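Bifunctional protein PutA (Bdellovibrio bacteriovorus, PDB 5UR2) probably oxidises L-glutamate semialdehyde to L-glutamate with NAD+, the second step of proline breakdown, in a bifunctional enzyme that also carries a flavin-dependent proline dehydrogenase domain. Local coordinates at residues D766-S771 / D798-T803; A759-A764 / D790-R795; S784-L789 / D794-R799; N751-D756 / R931-A936; K805-H810 / A817-V822. All coordinates share one frame; numbering follows the deposited sequence.

Contact 1 of 5, residues D766-S771 / D798-T803; sequences DGVIYS and DRLVET
I769 and L800 form the tight part of this helix-helix contact. Their terminal methyls approach to 3.6 Å, CD1 to CD1, as the two side chains run past each other in opposite directions. The same CD1 of L800 also meets V768 CG1 at 3.9 Å, the V768 and L800 side chains crossing at about a right angle, so a single leucine methyl is shared by two neighbouring residues of 766-771. What places it there is the first torsion of L800, which sets CG opposite the backbone N (chi1 -177°) and carries the branch toward the facing helix. One turn further on, T803 offers its methyl CG2 to I769 CG1 at 3.9 Å. Its hydroxyl is turned back along its own helix, where OG1 bonds to R799 O at 2.8 Å; R799 O thus accepts two bonds, from T803 N and T803 OG1, on opposite faces of its plane.

The solvent side is looser: D766 and D798 are exposed. R799 makes a polar flank, pairing with E154 and, one turn away, with D762 of the facing helix.

The segment axes approach to 10.3 Å and cross at -47°, and no hydrogen bond joins 766-771 to 798-803. Helix 761-773 and helix 790-806 thus lie next to each other over the sheet, V768 reaching V786 on strand 783-789 and T803 also touching V765.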
# COMPACT_ATOMS: atom_id res chain seq x y z
N ASP B 766 -30.66 11.31 18.27
CA ASP B 766 -30.63 9.90 17.91
C ASP B 766 -29.20 9.36 17.91
O ASP B 766 -28.93 8.31 18.50
CB ASP B 766 -31.30 9.69 16.56
CG ASP B 766 -31.56 8.22 16.29
OD1 ASP B 766 -32.43 7.64 16.97
OD2 ASP B 766 -30.89 7.66 15.40
N GLY B 767 -28.27 10.08 17.28
CA GLY B 767 -26.89 9.60 17.24
C GLY B 767 -26.25 9.48 18.62
O GLY B 767 -25.57 8.50 18.91
N VAL B 768 -26.49 10.46 19.49
CA VAL B 768 -25.88 10.42 20.82
C VAL B 768 -26.49 9.30 21.68
O VAL B 768 -25.77 8.57 22.39
CB VAL B 768 -25.96 11.80 21.48
CG1 VAL B 768 -25.66 11.71 22.95
CG2 VAL B 768 -25.00 12.76 20.81
N ILE B 769 -27.82 9.15 21.64
CA ILE B 769 -28.46 8.08 22.41
C ILE B 769 -27.88 6.73 22.04
O ILE B 769 -27.45 5.96 22.91
CB ILE B 769 -30.00 8.11 22.22
CG1 ILE B 769 -30.60 9.30 22.93
CG2 ILE B 769 -30.64 6.86 22.81
CD1 ILE B 769 -30.55 9.16 24.44
N TYR B 770 -27.83 6.42 20.74
CA TYR B 770 -27.32 5.11 20.36
C TYR B 770 -25.83 4.99 20.64
O TYR B 770 -25.38 3.93 21.10
CB TYR B 770 -27.62 4.79 18.89
CG TYR B 770 -27.01 3.45 18.52
CD1 TYR B 770 -27.48 2.29 19.11
CD2 TYR B 770 -25.92 3.36 17.64
CE1 TYR B 770 -26.91 1.06 18.82
CE2 TYR B 770 -25.35 2.13 17.34
CZ TYR B 770 -25.85 0.98 17.95
OH TYR B 770 -25.32 -0.27 17.69
N SER B 771 -25.06 6.05 20.41
CA SER B 771 -23.62 6.01 20.70
C SER B 771 -23.34 5.82 22.19
O SER B 771 -22.33 5.20 22.57
CB SER B 771 -22.93 7.27 20.18
OG SER B 771 -23.00 7.39 18.76
N ASP B 798 -32.88 18.89 26.80
CA ASP B 798 -34.28 18.53 27.07
C ASP B 798 -34.71 17.35 26.19
O ASP B 798 -35.27 16.37 26.69
CB ASP B 798 -35.21 19.73 26.87
CG ASP B 798 -36.70 19.36 27.04
OD1 ASP B 798 -37.14 19.13 28.19
OD2 ASP B 798 -37.44 19.31 26.03
N ARG B 799 -34.40 17.40 24.89
CA ARG B 799 -34.79 16.28 24.02
C ARG B 799 -34.00 15.02 24.33
O ARG B 799 -34.54 13.91 24.25
CB ARG B 799 -34.62 16.67 22.56
CG ARG B 799 -35.58 17.74 22.08
CD ARG B 799 -35.55 17.79 20.55
NE ARG B 799 -36.25 16.65 19.93
CZ ARG B 799 -36.18 16.36 18.64
NH1 ARG B 799 -35.42 17.09 17.83
NH2 ARG B 799 -36.85 15.32 18.14
N LEU B 800 -32.72 15.17 24.70
CA LEU B 800 -31.90 14.02 25.07
C LEU B 800 -32.48 13.30 26.28
O LEU B 800 -32.60 12.07 26.29
CB LEU B 800 -30.46 14.47 25.38
CG LEU B 800 -29.49 13.33 25.73
CD1 LEU B 800 -29.11 12.51 24.49
CD2 LEU B 800 -28.23 13.82 26.49
N VAL B 801 -32.84 14.06 27.32
CA VAL B 801 -33.41 13.49 28.53
C VAL B 801 -34.75 12.82 28.24
O VAL B 801 -35.02 11.70 28.68
CB VAL B 801 -33.53 14.57 29.62
CG1 VAL B 801 -34.40 14.09 30.79
CG2 VAL B 801 -32.15 14.98 30.11
N GLU B 802 -35.62 13.51 27.50
CA GLU B 802 -36.91 12.92 27.17
C GLU B 802 -36.75 11.66 26.32
O GLU B 802 -37.49 10.69 26.51
CB GLU B 802 -37.80 13.94 26.47
CG GLU B 802 -38.26 15.06 27.38
CD GLU B 802 -39.02 14.55 28.60
OE1 GLU B 802 -39.84 13.62 28.46
OE2 GLU B 802 -38.76 15.06 29.72
N THR B 803 -35.78 11.65 25.40
CA THR B 803 -35.58 10.46 24.59
C THR B 803 -35.00 9.33 25.43
O THR B 803 -35.41 8.17 25.30
CB THR B 803 -34.66 10.76 23.39
OG1 THR B 803 -35.24 11.77 22.57
CG2 THR B 803 -34.48 9.52 22.53

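Contact 2 of 5, residues A759-A764 / D790-R795; sequences ADLDEA and DEVYDR
The guanidinium of R795, whose stem meets L761 across the contact, has V792 CG2 over one face, 3.8 Å above the plane and offset toward the rim. From its NH2 it donates to E791 O at 2.9 Å; the oxygen is tilted 20° from the guanidinium plane, and the nitrogen stands above the carbonyl plane of E791. The bend at chi3 of R795 folds the chain back over its own helix to reach this position. The ring of Y793 has D794 OD1 at its edge, in plane.

Between the segments the contact is apolar and centres on one methyl. L761 CD1 lies 4.1 Å from R795 CB and 4.2 Å from V792 CG2, crossing the arginine at about a right angle and running opposite to the valine. These are van der Waals distances without strain, and no hydrogen bond joins the two segments. V792 is buried and R795 exposed, which places the leucine methyl at the margin of the interior.

D760 is the N-cap of helix 761-773. Its OD1 accepts from D762 N at 3.1 Å and from E763 N at 3.4 Å, both weak bonds, while OD2 forms a salt bridge with R977 of the second subunit. The arrangement is that of the first turns of two adjacent helices in an alpha/beta layer, where helix 761-773 makes the beta-alpha-beta crossover between parallel strands 751-755 and 783-789.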
# COMPACT_ATOMS: atom_id res chain seq x y z
N ALA B 759 -26.85 22.46 15.15
CA ALA B 759 -26.98 21.04 14.87
C ALA B 759 -28.42 20.67 14.54
O ALA B 759 -29.37 21.22 15.10
CB ALA B 759 -26.47 20.20 16.05
N ASP B 760 -28.58 19.72 13.62
CA ASP B 760 -29.89 19.11 13.39
C ASP B 760 -30.20 18.24 14.60
O ASP B 760 -29.61 17.17 14.77
CB ASP B 760 -29.86 18.29 12.10
CG ASP B 760 -31.24 17.71 11.72
OD1 ASP B 760 -31.99 17.26 12.61
OD2 ASP B 760 -31.55 17.70 10.50
N LEU B 761 -31.13 18.68 15.45
CA LEU B 761 -31.33 18.02 16.73
C LEU B 761 -31.97 16.63 16.59
O LEU B 761 -31.76 15.77 17.45
CB LEU B 761 -32.15 18.92 17.66
CG LEU B 761 -31.37 20.21 17.97
CD1 LEU B 761 -32.11 21.14 18.92
CD2 LEU B 761 -30.03 19.84 18.58
N ASP B 762 -32.73 16.39 15.52
CA ASP B 762 -33.21 15.03 15.25
C ASP B 762 -32.03 14.06 15.10
O ASP B 762 -31.99 13.01 15.75
CB ASP B 762 -34.07 14.99 13.97
CG ASP B 762 -35.47 15.55 14.17
OD1 ASP B 762 -35.97 15.57 15.31
OD2 ASP B 762 -36.07 15.96 13.15
N GLU B 763 -31.07 14.40 14.24
CA GLU B 763 -29.93 13.53 14.03
C GLU B 763 -29.07 13.47 15.29
O GLU B 763 -28.62 12.39 15.69
CB GLU B 763 -29.09 14.03 12.85
CG GLU B 763 -29.84 14.33 11.58
CD GLU B 763 -29.91 13.16 10.64
OE1 GLU B 763 -29.02 12.28 10.70
OE2 GLU B 763 -30.85 13.11 9.82
N ALA B 764 -28.85 14.62 15.93
CA ALA B 764 -27.91 14.67 17.05
C ALA B 764 -28.39 13.81 18.22
O ALA B 764 -27.62 13.01 18.76
CB ALA B 764 -27.70 16.12 17.49
N ASP B 790 -23.38 26.54 24.26
CA ASP B 790 -24.29 27.13 25.25
C ASP B 790 -25.65 27.48 24.64
O ASP B 790 -26.70 27.22 25.25
CB ASP B 790 -23.65 28.36 25.88
CG ASP B 790 -24.32 28.77 27.18
OD1 ASP B 790 -24.17 28.02 28.16
OD2 ASP B 790 -25.00 29.82 27.24
N GLU B 791 -25.67 28.07 23.44
CA GLU B 791 -26.93 28.54 22.88
C GLU B 791 -27.92 27.40 22.65
O GLU B 791 -29.13 27.60 22.76
CB GLU B 791 -26.69 29.31 21.58
N VAL B 792 -27.42 26.21 22.32
CA VAL B 792 -28.30 25.09 22.04
C VAL B 792 -28.43 24.14 23.23
O VAL B 792 -29.15 23.14 23.15
CB VAL B 792 -27.84 24.35 20.76
CG1 VAL B 792 -26.67 23.38 21.05
CG2 VAL B 792 -29.02 23.67 20.05
N TYR B 793 -27.78 24.45 24.36
CA TYR B 793 -27.69 23.51 25.48
C TYR B 793 -29.07 23.09 25.98
O TYR B 793 -29.33 21.90 26.19
CB TYR B 793 -26.89 24.15 26.61
CG TYR B 793 -26.56 23.20 27.74
CD1 TYR B 793 -27.45 22.98 28.79
CD2 TYR B 793 -25.33 22.54 27.78
CE1 TYR B 793 -27.14 22.11 29.83
CE2 TYR B 793 -25.01 21.67 28.82
CZ TYR B 793 -25.91 21.47 29.84
OH TYR B 793 -25.59 20.60 30.86
N ASP B 794 -29.95 24.06 26.22
CA ASP B 794 -31.24 23.74 26.83
C ASP B 794 -32.11 22.89 25.91
O ASP B 794 -32.77 21.95 26.35
CB ASP B 794 -31.96 25.03 27.24
CG ASP B 794 -31.29 25.72 28.43
OD1 ASP B 794 -30.59 25.03 29.20
OD2 ASP B 794 -31.46 26.94 28.58
N ARG B 795 -32.16 23.25 24.62
CA ARG B 795 -32.98 22.50 23.67
C ARG B 795 -32.48 21.06 23.50
O ARG B 795 -33.27 20.11 23.52
CB ARG B 795 -32.98 23.22 22.32
CG ARG B 795 -33.98 24.36 22.21
CD ARG B 795 -33.72 25.17 20.94
NE ARG B 795 -32.56 26.04 21.11
CZ ARG B 795 -31.76 26.43 20.12
NH1 ARG B 795 -31.98 26.01 18.88
NH2 ARG B 795 -30.72 27.22 20.38

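Contact 3 of 5, residues S784-L789 / D794-R799; sequences SRVIVL and DRFVDR
F796 holds CG opposite its backbone N (chi1 170°), which sends the ring from the helix toward V786 and V788 on the strand. The two valines have nearly the same first torsion, V788 at -175°, with CG1 across from the N and CG2 across from the carbonyl carbon. Being two residues apart on one strand, they point to the same side, yet they present different branches to the ring. V786 uses CG1, which lies 3.7 Å from F796 CE2 and 3.8 Å from F796 CZ. V788 uses mainly CG2, at 3.7 Å from F796 CD2 and 3.8 Å from F796 CE2, while its CG1 comes no nearer than 4.2 Å to F796 CD2.

CE2 therefore sits between the two valines, with CD2 given to one and CZ to the other, and the ring spans both along the strand. The approach of each methyl is oblique to the ring. All three residues are buried, no hydrogen bond joins the segments, and the CA atoms of V788 and F796 are 8.0 Å apart, a separation that the phenyl ring bridges. D794 and D798 lie on the exposed side of the helix.

This is a beta-alpha unit: strand 783-789 leads directly into helix 790-806, which folds back over it. Strand 783-789 runs between strands 751-755 and 880-886. F796 also touches I755 of the first of these, and V765 of helix 761-773. On the other face of the sheet I787 packs on A892, I895 and A896 of helix 889-896, so the strand is covered by helices on both sides.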
# COMPACT_ATOMS: atom_id res chain seq x y z
N SER B 784 -19.24 8.71 25.87
CA SER B 784 -19.45 8.96 27.29
C SER B 784 -19.43 10.44 27.64
O SER B 784 -19.77 10.81 28.77
CB SER B 784 -18.39 8.22 28.13
OG SER B 784 -17.07 8.56 27.70
N ARG B 785 -19.07 11.29 26.68
CA ARG B 785 -19.02 12.73 26.87
C ARG B 785 -19.81 13.38 25.75
O ARG B 785 -19.63 13.03 24.58
CB ARG B 785 -17.58 13.24 26.87
CG ARG B 785 -16.72 12.73 28.04
CD ARG B 785 -15.34 13.33 27.97
NE ARG B 785 -14.67 13.01 26.71
CZ ARG B 785 -13.80 13.81 26.10
NH1 ARG B 785 -13.50 15.00 26.62
NH2 ARG B 785 -13.26 13.43 24.95
N VAL B 786 -20.71 14.29 26.10
CA VAL B 786 -21.45 15.06 25.11
C VAL B 786 -21.18 16.52 25.42
O VAL B 786 -21.57 17.02 26.48
CB VAL B 786 -22.95 14.73 25.12
CG1 VAL B 786 -23.66 15.43 23.96
CG2 VAL B 786 -23.14 13.21 25.00
N ILE B 787 -20.50 17.20 24.50
CA ILE B 787 -20.03 18.57 24.70
C ILE B 787 -20.93 19.47 23.87
O ILE B 787 -20.95 19.38 22.64
CB ILE B 787 -18.55 18.71 24.30
CG1 ILE B 787 -17.69 17.71 25.08
CG2 ILE B 787 -18.06 20.11 24.56
CD1 ILE B 787 -16.24 17.62 24.60
N VAL B 788 -21.71 20.32 24.55
CA VAL B 788 -22.83 21.04 23.96
C VAL B 788 -22.59 22.53 24.09
O VAL B 788 -22.39 23.04 25.20
CB VAL B 788 -24.18 20.66 24.62
CG1 VAL B 788 -25.32 21.33 23.89
CG2 VAL B 788 -24.38 19.15 24.67
N LEU B 789 -22.66 23.25 22.97
CA LEU B 789 -22.46 24.69 23.01
C LEU B 789 -23.65 25.37 23.69
O LEU B 789 -24.78 24.86 23.69
CB LEU B 789 -22.25 25.24 21.60
CG LEU B 789 -20.81 25.37 21.10
CD1 LEU B 789 -20.14 23.99 20.95
CD2 LEU B 789 -20.80 26.12 19.78
N ASP B 794 -29.95 24.06 26.22
CA ASP B 794 -31.24 23.74 26.83
C ASP B 794 -32.11 22.89 25.91
O ASP B 794 -32.77 21.95 26.35
CB ASP B 794 -31.96 25.03 27.24
CG ASP B 794 -31.29 25.72 28.43
OD1 ASP B 794 -30.59 25.03 29.20
OD2 ASP B 794 -31.46 26.94 28.58
N ARG B 795 -32.16 23.25 24.62
CA ARG B 795 -32.98 22.50 23.67
C ARG B 795 -32.48 21.06 23.50
O ARG B 795 -33.27 20.11 23.52
CB ARG B 795 -32.98 23.22 22.32
CG ARG B 795 -33.98 24.36 22.21
CD ARG B 795 -33.72 25.17 20.94
NE ARG B 795 -32.56 26.04 21.11
CZ ARG B 795 -31.76 26.43 20.12
NH1 ARG B 795 -31.98 26.01 18.88
NH2 ARG B 795 -30.72 27.22 20.38
N PHE B 796 -31.18 20.89 23.31
CA PHE B 796 -30.64 19.56 23.07
C PHE B 796 -30.81 18.67 24.29
O PHE B 796 -31.25 17.52 24.17
CB PHE B 796 -29.17 19.66 22.67
CG PHE B 796 -28.48 18.34 22.64
CD1 PHE B 796 -28.59 17.52 21.54
CD2 PHE B 796 -27.71 17.92 23.71
CE1 PHE B 796 -27.95 16.29 21.50
CE2 PHE B 796 -27.07 16.70 23.67
CZ PHE B 796 -27.20 15.89 22.56
N VAL B 797 -30.45 19.18 25.46
CA VAL B 797 -30.49 18.37 26.68
C VAL B 797 -31.92 17.99 27.03
O VAL B 797 -32.19 16.87 27.49
CB VAL B 797 -29.77 19.11 27.82
CG1 VAL B 797 -30.07 18.49 29.16
CG2 VAL B 797 -28.28 19.09 27.58
N ASP B 798 -32.88 18.89 26.80
CA ASP B 798 -34.28 18.53 27.07
C ASP B 798 -34.71 17.35 26.19
O ASP B 798 -35.27 16.37 26.69
CB ASP B 798 -35.21 19.73 26.87
CG ASP B 798 -36.70 19.36 27.04
OD1 ASP B 798 -37.14 19.13 28.19
OD2 ASP B 798 -37.44 19.31 26.03
N ARG B 799 -34.40 17.40 24.89
CA ARG B 799 -34.79 16.28 24.02
C ARG B 799 -34.00 15.02 24.33
O ARG B 799 -34.54 13.91 24.25
CB ARG B 799 -34.62 16.67 22.56
CG ARG B 799 -35.58 17.74 22.08
CD ARG B 799 -35.55 17.79 20.55
NE ARG B 799 -36.25 16.65 19.93
CZ ARG B 799 -36.18 16.36 18.64
NH1 ARG B 799 -35.42 17.09 17.83
NH2 ARG B 799 -36.85 15.32 18.14

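Contact 4 of 5, residues N751-D756 / R931-A936; sequences NAVIID and RGITGA
Near the predicted catalytic cysteine of the aldehyde dehydrogenase domain, I933 from the loop after strand 926-929 packs against N751 and V753 of strand 751-755. Its CD1 does most of the touching, lying 3.7 Å from N751 CB and 3.9 Å from V753 CG2, between two residues whose CB atoms face the same side of the strand. I933 CG2 is also 4.0 Å from V753 CG2, so that valine methyl meets both branches of the isoleucine. The first torsion of I933 (chi1 64°) puts CG1 between the backbone N and the carbonyl carbon, and an extended chi2 of 167° then carries CD1 out to the strand.

The amide end of N751 is engaged outside this pair: ND2 donates to C780 O and A782 O, and OD1 accepts from T904 N. Its side chain is about 6 Å from that of C780 at their nearest atoms.

Within the loop, R931 grips G932 O side-on, NE at 2.9 Å and NH2 at 3.1 Å, the oxygen close to the guanidinium plane; NH1 forms a salt bridge with E623 of the second subunit. I933 also touches A783 and T904, on the strands flanking 751-755, while its N bonds to S771 OG in the last turn of helix 761-773.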
# COMPACT_ATOMS: atom_id res chain seq x y z
N ASN B 751 -14.79 8.99 24.75
CA ASN B 751 -15.14 9.59 23.48
C ASN B 751 -16.25 10.63 23.62
O ASN B 751 -17.26 10.41 24.30
CB ASN B 751 -15.56 8.49 22.52
CG ASN B 751 -14.60 7.32 22.55
OD1 ASN B 751 -13.42 7.46 22.17
ND2 ASN B 751 -15.07 6.17 23.01
N ALA B 752 -16.08 11.76 22.93
CA ALA B 752 -16.99 12.88 23.02
C ALA B 752 -17.71 13.10 21.69
O ALA B 752 -17.17 12.81 20.62
CB ALA B 752 -16.25 14.16 23.43
N VAL B 753 -18.94 13.58 21.78
CA VAL B 753 -19.67 14.12 20.64
C VAL B 753 -19.90 15.61 20.91
O VAL B 753 -20.38 15.99 21.98
CB VAL B 753 -21.01 13.38 20.42
CG1 VAL B 753 -21.76 13.99 19.23
CG2 VAL B 753 -20.75 11.90 20.19
N ILE B 754 -19.53 16.45 19.95
CA ILE B 754 -19.71 17.89 20.08
C ILE B 754 -21.01 18.28 19.38
O ILE B 754 -21.25 17.86 18.24
CB ILE B 754 -18.53 18.67 19.49
CG1 ILE B 754 -17.23 18.29 20.18
CG2 ILE B 754 -18.77 20.19 19.65
CD1 ILE B 754 -16.01 18.87 19.51
N ILE B 755 -21.83 19.07 20.05
CA ILE B 755 -23.09 19.55 19.50
C ILE B 755 -22.94 21.04 19.21
O ILE B 755 -22.92 21.86 20.14
CB ILE B 755 -24.27 19.31 20.45
CG1 ILE B 755 -24.31 17.85 20.89
CG2 ILE B 755 -25.55 19.75 19.78
CD1 ILE B 755 -24.44 16.86 19.77
N ASP B 756 -22.84 21.40 17.93
CA ASP B 756 -22.78 22.79 17.54
C ASP B 756 -24.15 23.45 17.72
O ASP B 756 -25.18 22.78 17.82
CB ASP B 756 -22.34 22.92 16.08
CG ASP B 756 -21.74 24.28 15.77
OD1 ASP B 756 -21.75 25.17 16.66
OD2 ASP B 756 -21.28 24.46 14.62
N ARG B 931 -23.15 11.99 12.30
CA ARG B 931 -23.69 10.67 12.59
C ARG B 931 -23.11 10.18 13.91
O ARG B 931 -22.23 10.82 14.49
CB ARG B 931 -23.38 9.69 11.45
CG ARG B 931 -21.92 9.69 11.01
CD ARG B 931 -21.54 8.30 10.49
NE ARG B 931 -21.42 7.36 11.59
CZ ARG B 931 -21.28 6.05 11.47
NH1 ARG B 931 -21.26 5.48 10.27
NH2 ARG B 931 -21.19 5.29 12.56
N GLY B 932 -23.61 9.04 14.39
CA GLY B 932 -23.08 8.43 15.61
C GLY B 932 -21.63 7.96 15.47
O GLY B 932 -21.07 7.85 14.38
N ILE B 933 -20.99 7.68 16.62
CA ILE B 933 -19.55 7.44 16.65
C ILE B 933 -19.21 6.00 16.98
O ILE B 933 -18.04 5.69 17.23
CB ILE B 933 -18.84 8.39 17.63
CG1 ILE B 933 -19.29 8.13 19.06
CG2 ILE B 933 -19.06 9.84 17.24
CD1 ILE B 933 -18.39 8.82 20.11
N THR B 934 -20.20 5.11 16.98
CA THR B 934 -19.98 3.69 17.13
C THR B 934 -20.33 3.01 15.81
O THR B 934 -20.55 3.68 14.80
CB THR B 934 -20.79 3.14 18.32
OG1 THR B 934 -22.19 3.23 18.05
CG2 THR B 934 -20.48 3.93 19.58
N GLY B 935 -20.32 1.68 15.79
CA GLY B 935 -20.68 0.93 14.59
C GLY B 935 -19.66 0.96 13.46
O GLY B 935 -20.05 0.86 12.28
N ALA B 936 -18.38 1.11 13.76
CA ALA B 936 -17.36 1.07 12.72
C ALA B 936 -17.42 -0.27 11.99
O ALA B 936 -17.51 -1.33 12.62
CB ALA B 936 -15.96 1.28 13.31

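Contact 5 of 5, residues K805-H810 / A817-V822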
# COMPACT_ATOMS: atom_id res chain seq x y z
N LYS B 805 -35.53 8.86 28.55
CA LYS B 805 -36.64 8.32 29.34
C LYS B 805 -37.45 7.27 28.59
O LYS B 805 -38.15 6.47 29.22
CB LYS B 805 -37.63 9.42 29.77
CG LYS B 805 -37.19 10.32 30.91
CD LYS B 805 -38.30 11.32 31.23
CE LYS B 805 -37.87 12.34 32.27
NZ LYS B 805 -38.85 13.45 32.36
N SER B 806 -37.40 7.27 27.26
CA SER B 806 -38.28 6.42 26.48
C SER B 806 -37.69 5.06 26.13
O SER B 806 -38.44 4.18 25.71
CB SER B 806 -38.70 7.14 25.19
OG SER B 806 -39.29 8.39 25.50
N ILE B 807 -36.37 4.86 26.25
CA ILE B 807 -35.80 3.60 25.78
C ILE B 807 -35.98 2.53 26.84
O ILE B 807 -35.98 2.81 28.05
CB ILE B 807 -34.33 3.74 25.36
CG1 ILE B 807 -33.45 4.10 26.55
CG2 ILE B 807 -34.20 4.78 24.25
CD1 ILE B 807 -31.98 4.13 26.19
N GLU B 808 -36.15 1.29 26.39
CA GLU B 808 -36.54 0.19 27.26
C GLU B 808 -35.34 -0.70 27.59
O GLU B 808 -34.51 -0.99 26.73
CB GLU B 808 -37.65 -0.64 26.61
CG GLU B 808 -38.86 0.18 26.20
CD GLU B 808 -40.07 -0.67 25.83
OE1 GLU B 808 -40.40 -1.61 26.59
OE2 GLU B 808 -40.67 -0.40 24.77
N ILE B 809 -35.27 -1.13 28.84
CA ILE B 809 -34.20 -2.00 29.34
C ILE B 809 -34.82 -3.36 29.65
O ILE B 809 -35.76 -3.44 30.45
CB ILE B 809 -33.53 -1.40 30.58
CG1 ILE B 809 -33.01 0.02 30.31
CG2 ILE B 809 -32.42 -2.30 31.08
CD1 ILE B 809 -33.97 1.12 30.73
N HIS B 810 -34.32 -4.41 29.02
CA HIS B 810 -34.88 -5.74 29.19
C HIS B 810 -33.77 -6.77 29.13
O HIS B 810 -32.68 -6.50 28.61
CB HIS B 810 -35.91 -6.09 28.11
CG HIS B 810 -37.13 -5.24 28.15
ND1 HIS B 810 -38.05 -5.31 29.17
CD2 HIS B 810 -37.62 -4.34 27.26
CE1 HIS B 810 -39.04 -4.46 28.93
NE2 HIS B 810 -38.80 -3.86 27.77
N ALA B 817 -35.75 -5.12 23.88
CA ALA B 817 -34.68 -4.48 24.64
C ALA B 817 -33.98 -3.44 23.77
O ALA B 817 -33.50 -3.75 22.68
CB ALA B 817 -33.68 -5.53 25.12
N TYR B 818 -33.93 -2.19 24.24
CA TYR B 818 -32.96 -1.27 23.66
C TYR B 818 -31.59 -1.51 24.28
O TYR B 818 -30.61 -1.70 23.56
CB TYR B 818 -33.38 0.19 23.85
CG TYR B 818 -32.54 1.17 23.05
CD1 TYR B 818 -31.29 1.60 23.50
CD2 TYR B 818 -32.99 1.65 21.83
CE1 TYR B 818 -30.52 2.49 22.76
CE2 TYR B 818 -32.25 2.54 21.09
CZ TYR B 818 -31.02 2.95 21.53
OH TYR B 818 -30.30 3.84 20.76
N MET B 819 -31.50 -1.53 25.60
CA MET B 819 -30.30 -2.02 26.27
C MET B 819 -30.65 -3.19 27.18
O MET B 819 -31.78 -3.30 27.68
CB MET B 819 -29.58 -0.90 27.05
CG MET B 819 -30.45 0.03 27.82
SD MET B 819 -29.50 1.40 28.55
CE MET B 819 -28.69 0.57 29.91
N GLY B 820 -29.68 -4.09 27.35
CA GLY B 820 -29.77 -5.16 28.31
C GLY B 820 -28.83 -4.92 29.47
O GLY B 820 -28.51 -3.77 29.80
N PRO B 821 -28.32 -5.98 30.08
CA PRO B 821 -27.46 -5.84 31.27
C PRO B 821 -26.00 -5.59 30.89
O PRO B 821 -25.60 -5.76 29.74
CB PRO B 821 -27.62 -7.20 31.97
CG PRO B 821 -27.72 -8.17 30.77
CD PRO B 821 -28.51 -7.39 29.69
N VAL B 822 -25.20 -5.19 31.88
CA VAL B 822 -23.75 -5.16 31.68
C VAL B 822 -23.19 -6.55 31.95
O VAL B 822 -23.93 -7.46 32.35
CB VAL B 822 -23.04 -4.10 32.55
CG1 VAL B 822 -23.42 -2.68 32.11
CG2 VAL B 822 -23.32 -4.33 34.05
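I807 meets the ring of Y818 along most of its length. CB lies 3.9 Å from Y818 CG; CG2 then stands over one ring face, 4.1 Å from the centroid of Y818 and 11° off the normal, a CH-pi contact. The other branch, with CG1 set between the backbone N and carbonyl carbon (chi1 64°), ends in CD1, 3.8 Å from Y818 CD1.

Beyond I807 the backbones join. E808 O accepts from Y818 N at 2.8 Å and from M819 N at 3.3 Å, and M819 O accepts from H810 N at 3.1 Å, nearly along the C=O axis. This makes a single beta bridge between I809 and M819, whose side chains lie side by side and point the same way, I809 CG1 at 3.6 Å from M819 CG. H810 NE2 donates to E808 OE1 at 3.0 Å and 172°, the oxygen in the imidazole plane but the nitrogen above the carboxylate plane; E808 OE2 pairs with K816, so each carboxylate oxygen has a partner.

Within the connection from helix 790-806 to helix 825-841, the bridge draws together the two arms flanking residues 811-816. I807 and M819 rest on F773 and Y818 on I769, all against helix 761-773, while G820 O bonds to S776 OG.

Contacts 1, 2 and 3 share helix 790-806 and lie within 7 to 10 Å of one another, centre to centre. F796 of contact 3 joins them: V768 CG2 of contact 1 is 4.2 Å from F796 CZ, and A764 CB of contact 2 is 4.0 Å from F796 CE1. Contact 4 lies on the adjacent strand, where I787 N to V753 O at 2.8 Å and I787 O to I755 N at 2.7 Å are probable hydrogen bonds to contact 3. It also comes near the predicted active site, N751 being about 9 Å from E746 between side chains. Contact 5, centred 13 Å from contact 1, touches it where Y818 OH lies 3.3 Å from Y770 CA.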